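Side-chain contacts in folylpolyglutamate synthase protein FOLC (Mycobacterium tuberculosis, PDB 2VOS), which probably catalyses the ATP-dependent addition of L-glutamate to dihydropteroate and to tetrahydrofolate, giving dihydrofolate and folylpolyglutamates: residues Q29-H32 with L33-R37; A122-R125 with E126-L130; M81-A84 with L85-L89; V442-S445 with L446-A450. All blocks are in the same frame, centred on the assembly; numbering follows the deposited sequence.

Contact 1. Residues Q29-H32 with L33-R37; sequences QVEH and LLDQR
Val30 and Leu34, one helical turn apart, run side by side in the same direction. CG1 of Val30, anti to the backbone N at chi1 170°, is the branch that meets Leu34, 3.9 Å from its CD1. Leu34 CD1 is also met by the carboxylate of Glu31, whose OE2 lies 3.5 Å away. This is the closely packed side: Tyr120 and Tyr124 of helix 117-140 lie against it, together with Val154 of helix 151-165. The polar end of Glu31 is held from outside, OE2 by a hydrogen bond with Tyr120 and OE1 by a salt bridge to Lys151. Asp35 OD1 shares that lysine, which probably offsets the repulsion between Glu31 OE1 and Asp35 OD1 at 4.4 Å. Residues 29-34 belong to helix 23-34, and the chain runs on from it through Asp35, Gln36 and Arg37; backbone bonds of the i to i+4 kind run from Leu33 N, Leu34 N and Asp35 N to the carbonyls of Gln29, Val30 and Glu31. On the exposed side the series is continued by a side chain. Gln36 NE2 donates to His32 O at 3.1 Å, with an N-H...O angle of 164°, approaching from above the carbonyl plane. The same NE2 lies over one face of the His32 imidazole, offset toward its rim and 3.6 Å from CD2, while ring and amide planes stand 49° apart.

Contact 2. Residues A122-R125 with E126-L130; sequences ATYR and EIEPL
Glu128 reaches back one helical turn to Tyr124, and its side chain slants across the tyrosine to the hydroxyl end of the ring. CB sits 3.3 Å from Tyr124 O and also lies over one face of the phenol ring, offset toward its rim. CG is anti to the backbone N (chi1 -173°), which carries the chain outward toward the hydroxyl, and it comes within 3.5 Å of Tyr124 OH. CD follows at 3.4 Å from Tyr124 OH. At the tip, OE2 accepts a hydrogen bond from Tyr124 OH at 2.6 Å. The hydroxyl meets OE2 on its anti side, 20° out of the carboxylate plane, and the ring and carboxylate planes are 76° apart. Both residues belong to helix 117-140, whose inner side packs on two neighbouring helices: Tyr124 touches Val30, Leu33 and Leu34 of helix 23-34, and Ile127 meets Ala157, Met158 and Ala161 of helix 151-165. With CG1 between the N and carbonyl carbon of Ile127 itself, this atom comes to 3.6 Å from Tyr124 O. The backbone is regular at first, with Glu126 N bonded to Ala122 O and Ile127 N to Thr123 O. The helix then kinks at Pro129, which has no N-H to give; its CD lies 3.3 Å from Arg125 O, where a regular helix would have a hydrogen bond. Just before the proline, Glu128 N makes weak bonds to both Tyr124 O and Arg125 O.

Contact 3. Residues M81-A84 with L85-L89; sequences MVDA and LVTAL
Helix 75-88 follows the P-loop, whose Lys75 and Thr76, with Ser77, bind ADP in the middle domain of the Mur ligase family, and its last turns bring Asp83 together with Thr87. The first residue of the contact, Met81 (modelled as selenomethionine), is still near the site: its side chain packs on ADP-binding Asn301 and is about 8 Å from the nucleotide, nearest atoms. Farther along, Val82 and Val86 lie on Val172 and Val170 of strand 170-174. Their methyls CG1 of Val82 and CG2 of Val86 are 4.3 Å apart, a light contact within a helix face turned to the sheet. Leu85 extends the apolar cover onto Phe330 of helix 323-331, and its CG rests 3.4 Å from Met81 O. Regular i to i+4 bonds hold the backbone, with Leu85 N on Met81 O, Val86 N on Val82 O, Thr87 N on Asp83 O and Ala88 N on Ala84 O.

The polar side is carried by Asp83. Its CG stands anti to the backbone N (chi1 -168°), bringing the carboxylate toward Thr87; OD1 is hydrogen-bonded to Thr93 OG1 and OD2 forms a salt bridge with Arg95. These partners fix a buried acid and probably favour its charged form. Thr87 OG1 lies 2.8 Å from Asp83 O and 3.1 Å from Asp83 OD1.

Contact 4. Residues V442-S445 with L446-A450; sequences VATS and LVDDA
Val442 and Leu446 meet along one face of helix 436-451, loosely, with CG1 of Val442 4.5 Å from CD1 of Leu446. Leu446 turns its CG beside its own backbone N (chi1 -66°), and from there CG lies 3.5 Å from Val442 O. That oxygen has two donors: Leu446 N at 3.0 Å, in the carbonyl plane, and Ser445 OG, also 3.0 Å from Val442 O but tilted 20° from that plane. Ser445 can reach it because OG sits between its backbone N and carbonyl carbon (chi1 69°), folded back toward the preceding turn. Thr444 takes the other course. Its OG1 is beside the backbone N and bonds back to Ile440 O, which leaves CG2 on the side facing Asp448. The two side chains run in the same direction, with CG2 3.9 Å from Asp448 OD2. Asp448 and Asp449 share one conformation, CG beside the backbone N, and each carboxylate lies next to the carbonyl oxygen of the residue four before it; Asp448 CG is 3.2 Å from Thr444 O, and Asp449 CG is equally close to Ser445 O. On the buried side Ala443 and Val447 pack on Ile466 of strand 464-469, and Leu446 on Val376 of strand 374-379, joining the helix to the sheet of the C-terminal glutamate ligase domain. Thr444 O and Ser445 O are acceptors, as are the carboxylate oxygens beside them, so they cannot bond to each other, and the carboxylates probably bring mild electrostatic repulsion on the exposed face.

All four contacts are local, between neighbouring turns of a helix or at its end, but their settings differ. Contact 3 is the most buried and the nearest to the nucleotide. Contacts 1 and 3 both have acids bound by residues beyond their helices. Contacts 1 and 2, with centres 13 Å apart, are the one pair that touches: Val30 and Leu34 pack on the Tyr124 ring and Leu33 on its hydroxyl, so helices 23-34 and 117-140 pack together, with polar groups such as Glu31 also at the interface. Contact 4 lies farthest from the chain centre, in the glutamate ligase domain. Like contact 3 it sets valines against a sheet, but its exposed face carries two neighbouring aspartates.

Contact 1. Residues Q29-H32 with L33-R37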
# COMPACT_ATOMS: atom_id res chain seq x y z
N GLN A 29 -17.59 10.76 14.23
CA GLN A 29 -17.26 11.28 15.55
C GLN A 29 -15.88 10.76 16.00
O GLN A 29 -15.03 11.52 16.49
CB GLN A 29 -18.30 10.75 16.52
CG GLN A 29 -18.85 11.67 17.54
CD GLN A 29 -20.21 11.16 18.05
OE1 GLN A 29 -20.31 10.08 18.64
NE2 GLN A 29 -21.25 11.92 17.79
N VAL A 30 -15.67 9.45 15.89
CA VAL A 30 -14.36 8.91 16.27
C VAL A 30 -13.22 9.54 15.49
O VAL A 30 -12.16 9.87 16.09
CB VAL A 30 -14.31 7.38 16.20
CG1 VAL A 30 -12.80 6.86 16.36
CG2 VAL A 30 -15.28 6.78 17.25
N GLU A 31 -13.40 9.69 14.17
CA GLU A 31 -12.30 10.20 13.31
C GLU A 31 -11.99 11.68 13.66
O GLU A 31 -10.80 12.13 13.61
CB GLU A 31 -12.69 10.14 11.83
CG GLU A 31 -12.66 8.73 11.30
CD GLU A 31 -11.27 8.18 11.46
OE1 GLU A 31 -10.40 8.54 10.67
OE2 GLU A 31 -11.04 7.38 12.39
N HIS A 32 -13.05 12.43 13.95
CA HIS A 32 -12.91 13.85 14.39
C HIS A 32 -11.99 13.93 15.63
O HIS A 32 -11.11 14.79 15.69
CB HIS A 32 -14.28 14.48 14.68
CG HIS A 32 -14.22 15.96 14.95
ND1 HIS A 32 -13.68 16.87 14.05
CD2 HIS A 32 -14.62 16.69 16.02
CE1 HIS A 32 -13.76 18.09 14.55
NE2 HIS A 32 -14.32 18.01 15.74
N LEU A 33 -12.18 13.04 16.60
CA LEU A 33 -11.30 13.00 17.76
C LEU A 33 -9.89 12.62 17.38
O LEU A 33 -8.94 13.26 17.82
CB LEU A 33 -11.75 11.99 18.83
CG LEU A 33 -13.04 12.30 19.57
CD1 LEU A 33 -13.28 11.15 20.56
CD2 LEU A 33 -12.94 13.65 20.25
N LEU A 34 -9.75 11.51 16.62
CA LEU A 34 -8.44 10.99 16.29
C LEU A 34 -7.69 12.06 15.51
O LEU A 34 -6.48 12.19 15.67
CB LEU A 34 -8.52 9.66 15.48
CG LEU A 34 -9.04 8.44 16.24
CD1 LEU A 34 -9.10 7.25 15.32
CD2 LEU A 34 -8.04 8.17 17.33
N ASP A 35 -8.38 12.83 14.66
CA ASP A 35 -7.71 13.83 13.85
C ASP A 35 -7.18 14.98 14.66
O ASP A 35 -6.40 15.80 14.14
CB ASP A 35 -8.60 14.32 12.70
CG ASP A 35 -8.79 13.25 11.62
OD1 ASP A 35 -8.15 12.21 11.68
OD2 ASP A 35 -9.59 13.44 10.70
N GLN A 36 -7.60 15.07 15.94
CA GLN A 36 -7.14 16.18 16.78
C GLN A 36 -5.82 15.83 17.43
O GLN A 36 -5.22 16.66 18.08
CB GLN A 36 -8.16 16.56 17.83
CG GLN A 36 -9.32 17.30 17.21
CD GLN A 36 -10.47 17.49 18.19
OE1 GLN A 36 -10.38 18.29 19.12
NE2 GLN A 36 -11.56 16.77 17.97
N ARG A 37 -5.38 14.59 17.23
CA ARG A 37 -4.16 14.13 17.86
C ARG A 37 -2.95 14.67 17.11
O ARG A 37 -2.00 15.16 17.71
CB ARG A 37 -4.12 12.60 17.87
CG ARG A 37 -5.04 12.03 18.93
CD ARG A 37 -5.00 10.51 19.09
NE ARG A 37 -5.90 10.15 20.20
CZ ARG A 37 -5.52 10.08 21.48
NH1 ARG A 37 -4.24 10.23 21.80
NH2 ARG A 37 -6.39 9.81 22.43

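Contact 2. Residues A122-R125 with E126-L130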
# COMPACT_ATOMS: atom_id res chain seq x y z
N ALA A 122 -16.77 0.46 18.11
CA ALA A 122 -16.73 -0.37 19.32
C ALA A 122 -15.28 -0.68 19.69
O ALA A 122 -14.94 -0.74 20.85
CB ALA A 122 -17.50 -1.69 19.11
N THR A 123 -14.42 -0.91 18.70
CA THR A 123 -13.00 -1.19 18.99
C THR A 123 -12.32 0.02 19.62
O THR A 123 -11.63 -0.12 20.61
CB THR A 123 -12.26 -1.66 17.71
OG1 THR A 123 -12.93 -2.83 17.23
CG2 THR A 123 -10.82 -2.03 18.01
N TYR A 124 -12.56 1.20 19.08
CA TYR A 124 -12.01 2.43 19.64
C TYR A 124 -12.53 2.61 21.09
O TYR A 124 -11.76 2.83 22.03
CB TYR A 124 -12.42 3.63 18.78
CG TYR A 124 -12.04 4.91 19.46
CD1 TYR A 124 -10.71 5.34 19.48
CD2 TYR A 124 -12.98 5.66 20.12
CE1 TYR A 124 -10.33 6.47 20.13
CE2 TYR A 124 -12.63 6.80 20.76
CZ TYR A 124 -11.29 7.21 20.78
OH TYR A 124 -10.93 8.36 21.47
N ARG A 125 -13.85 2.50 21.28
CA ARG A 125 -14.44 2.69 22.60
C ARG A 125 -13.87 1.70 23.59
O ARG A 125 -13.63 2.03 24.75
CB ARG A 125 -15.95 2.50 22.55
CG ARG A 125 -16.77 3.60 21.85
CD ARG A 125 -18.26 3.39 22.26
NE ARG A 125 -19.10 4.55 21.98
CZ ARG A 125 -19.28 5.55 22.84
NH1 ARG A 125 -18.67 5.53 24.03
NH2 ARG A 125 -20.06 6.58 22.51
N GLU A 126 -13.67 0.46 23.17
CA GLU A 126 -13.17 -0.52 24.13
C GLU A 126 -11.74 -0.24 24.58
O GLU A 126 -11.44 -0.41 25.77
CB GLU A 126 -13.33 -1.95 23.63
CG GLU A 126 -12.09 -2.55 23.04
CD GLU A 126 -12.38 -3.97 22.50
OE1 GLU A 126 -13.37 -4.58 22.93
OE2 GLU A 126 -11.63 -4.47 21.65
N ILE A 127 -10.85 0.23 23.69
CA ILE A 127 -9.51 0.61 24.15
C ILE A 127 -9.37 2.03 24.71
O ILE A 127 -8.42 2.31 25.45
CB ILE A 127 -8.41 0.34 23.13
CG1 ILE A 127 -8.50 1.32 21.97
CG2 ILE A 127 -8.45 -1.15 22.64
CD1 ILE A 127 -7.16 1.35 21.17
N GLU A 128 -10.35 2.90 24.46
CA GLU A 128 -10.17 4.34 24.77
C GLU A 128 -9.78 4.62 26.24
O GLU A 128 -8.92 5.49 26.51
CB GLU A 128 -11.44 5.15 24.42
CG GLU A 128 -11.24 6.69 24.57
CD GLU A 128 -12.54 7.47 24.30
OE1 GLU A 128 -13.52 7.18 25.00
OE2 GLU A 128 -12.58 8.36 23.42
N PRO A 129 -10.44 3.94 27.22
CA PRO A 129 -10.00 4.30 28.59
C PRO A 129 -8.46 4.02 28.82
O PRO A 129 -7.81 4.73 29.60
CB PRO A 129 -10.88 3.42 29.51
CG PRO A 129 -12.02 2.91 28.67
CD PRO A 129 -11.59 3.00 27.19
N LEU A 130 -7.89 3.02 28.14
CA LEU A 130 -6.48 2.68 28.33
C LEU A 130 -5.62 3.66 27.53
O LEU A 130 -4.53 4.03 27.95
CB LEU A 130 -6.19 1.22 27.89
CG LEU A 130 -6.88 0.09 28.69
CD1 LEU A 130 -6.86 0.46 30.19
CD2 LEU A 130 -8.34 -0.17 28.18

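Contact 3. Residues M81-A84 with L85-L89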
# COMPACT_ATOMS: atom_id res chain seq x y z
N MSE A 81 -2.41 -9.71 -0.91
CA MSE A 81 -2.08 -11.00 -1.52
C MSE A 81 -1.82 -12.08 -0.45
O MSE A 81 -2.37 -13.16 -0.53
CB MSE A 81 -0.85 -10.88 -2.41
CG MSE A 81 -1.24 -10.19 -3.74
SE MSE A 81 0.43 -9.68 -4.60
CE MSE A 81 -0.25 -8.90 -6.21
N VAL A 82 -0.99 -11.76 0.54
CA VAL A 82 -0.81 -12.64 1.71
C VAL A 82 -2.13 -13.00 2.35
O VAL A 82 -2.38 -14.16 2.62
CB VAL A 82 0.13 -11.95 2.76
CG1 VAL A 82 0.14 -12.68 4.11
CG2 VAL A 82 1.56 -11.78 2.18
N ASP A 83 -3.00 -12.01 2.61
CA ASP A 83 -4.32 -12.27 3.18
C ASP A 83 -5.10 -13.25 2.27
O ASP A 83 -5.69 -14.29 2.71
CB ASP A 83 -5.06 -10.92 3.30
CG ASP A 83 -6.33 -11.01 4.14
OD1 ASP A 83 -6.81 -12.16 4.34
OD2 ASP A 83 -6.87 -9.95 4.56
N ALA A 84 -5.16 -12.94 0.99
CA ALA A 84 -5.88 -13.82 0.07
C ALA A 84 -5.36 -15.28 0.11
O ALA A 84 -6.17 -16.23 0.11
CB ALA A 84 -5.79 -13.27 -1.39
N LEU A 85 -4.04 -15.46 0.06
CA LEU A 85 -3.43 -16.80 0.09
C LEU A 85 -3.72 -17.52 1.43
O LEU A 85 -4.12 -18.69 1.44
CB LEU A 85 -1.91 -16.69 -0.12
CG LEU A 85 -1.45 -16.27 -1.53
CD1 LEU A 85 0.06 -15.93 -1.46
CD2 LEU A 85 -1.64 -17.42 -2.57
N VAL A 86 -3.56 -16.84 2.56
CA VAL A 86 -3.81 -17.48 3.85
C VAL A 86 -5.30 -17.85 3.99
O VAL A 86 -5.69 -18.95 4.53
CB VAL A 86 -3.33 -16.57 5.01
CG1 VAL A 86 -3.83 -17.11 6.38
CG2 VAL A 86 -1.82 -16.39 4.93
N THR A 87 -6.16 -16.99 3.47
CA THR A 87 -7.60 -17.25 3.48
C THR A 87 -7.99 -18.46 2.58
O THR A 87 -8.87 -19.25 2.91
CB THR A 87 -8.37 -15.94 3.01
OG1 THR A 87 -8.15 -14.88 3.99
CG2 THR A 87 -9.87 -16.23 2.88
N ALA A 88 -7.37 -18.54 1.41
CA ALA A 88 -7.53 -19.69 0.46
C ALA A 88 -7.03 -21.01 1.12
O ALA A 88 -7.48 -22.12 0.74
CB ALA A 88 -6.70 -19.45 -0.83
N LEU A 89 -6.13 -20.89 2.10
CA LEU A 89 -5.64 -22.03 2.87
C LEU A 89 -6.53 -22.20 4.12
O LEU A 89 -6.23 -23.02 5.01
CB LEU A 89 -4.21 -21.77 3.31
CG LEU A 89 -3.28 -21.82 2.11
CD1 LEU A 89 -1.91 -21.22 2.48
CD2 LEU A 89 -3.22 -23.34 1.70

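Contact 4. Residues V442-S445 with L446-A450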
# COMPACT_ATOMS: atom_id res chain seq x y z
N VAL A 442 -12.76 18.17 -17.03
CA VAL A 442 -11.80 18.67 -18.00
C VAL A 442 -11.21 17.51 -18.81
O VAL A 442 -11.21 17.55 -20.06
CB VAL A 442 -10.72 19.58 -17.37
CG1 VAL A 442 -9.67 20.01 -18.41
CG2 VAL A 442 -11.37 20.86 -16.79
N ALA A 443 -10.73 16.45 -18.12
CA ALA A 443 -10.10 15.32 -18.80
C ALA A 443 -11.10 14.74 -19.76
O ALA A 443 -10.76 14.29 -20.86
CB ALA A 443 -9.63 14.23 -17.80
N THR A 444 -12.36 14.73 -19.36
CA THR A 444 -13.36 14.07 -20.16
C THR A 444 -13.54 14.83 -21.47
O THR A 444 -13.68 14.23 -22.51
CB THR A 444 -14.72 13.96 -19.43
OG1 THR A 444 -14.53 13.16 -18.25
CG2 THR A 444 -15.82 13.34 -20.39
N SER A 445 -13.55 16.15 -21.41
CA SER A 445 -13.73 16.89 -22.63
C SER A 445 -12.47 16.73 -23.52
O SER A 445 -12.58 16.68 -24.73
CB SER A 445 -14.15 18.34 -22.38
OG SER A 445 -13.09 19.08 -21.81
N LEU A 446 -11.30 16.58 -22.93
CA LEU A 446 -10.11 16.36 -23.74
C LEU A 446 -10.18 15.01 -24.46
O LEU A 446 -9.86 14.86 -25.63
CB LEU A 446 -8.85 16.46 -22.87
CG LEU A 446 -8.49 17.80 -22.23
CD1 LEU A 446 -7.23 17.67 -21.34
CD2 LEU A 446 -8.28 18.89 -23.29
N VAL A 447 -10.67 14.00 -23.76
CA VAL A 447 -10.75 12.68 -24.33
C VAL A 447 -11.88 12.63 -25.42
O VAL A 447 -11.74 11.91 -26.39
CB VAL A 447 -11.00 11.70 -23.15
CG1 VAL A 447 -11.93 10.62 -23.58
CG2 VAL A 447 -9.69 11.18 -22.60
N ASP A 448 -12.98 13.37 -25.23
CA ASP A 448 -14.04 13.56 -26.25
C ASP A 448 -13.48 14.28 -27.49
O ASP A 448 -13.75 13.90 -28.60
CB ASP A 448 -15.19 14.41 -25.71
CG ASP A 448 -16.03 13.68 -24.65
OD1 ASP A 448 -15.83 12.46 -24.41
OD2 ASP A 448 -16.91 14.34 -24.05
N ASP A 449 -12.70 15.33 -27.29
CA ASP A 449 -12.09 15.95 -28.41
C ASP A 449 -11.15 14.96 -29.14
O ASP A 449 -11.16 14.92 -30.36
CB ASP A 449 -11.33 17.23 -28.01
CG ASP A 449 -12.23 18.32 -27.44
OD1 ASP A 449 -13.48 18.30 -27.61
OD2 ASP A 449 -11.65 19.23 -26.81
N ALA A 450 -10.33 14.20 -28.42
CA ALA A 450 -9.43 13.23 -29.06
C ALA A 450 -10.22 12.22 -29.89
O ALA A 450 -9.84 11.86 -31.00
CB ALA A 450 -8.59 12.49 -28.03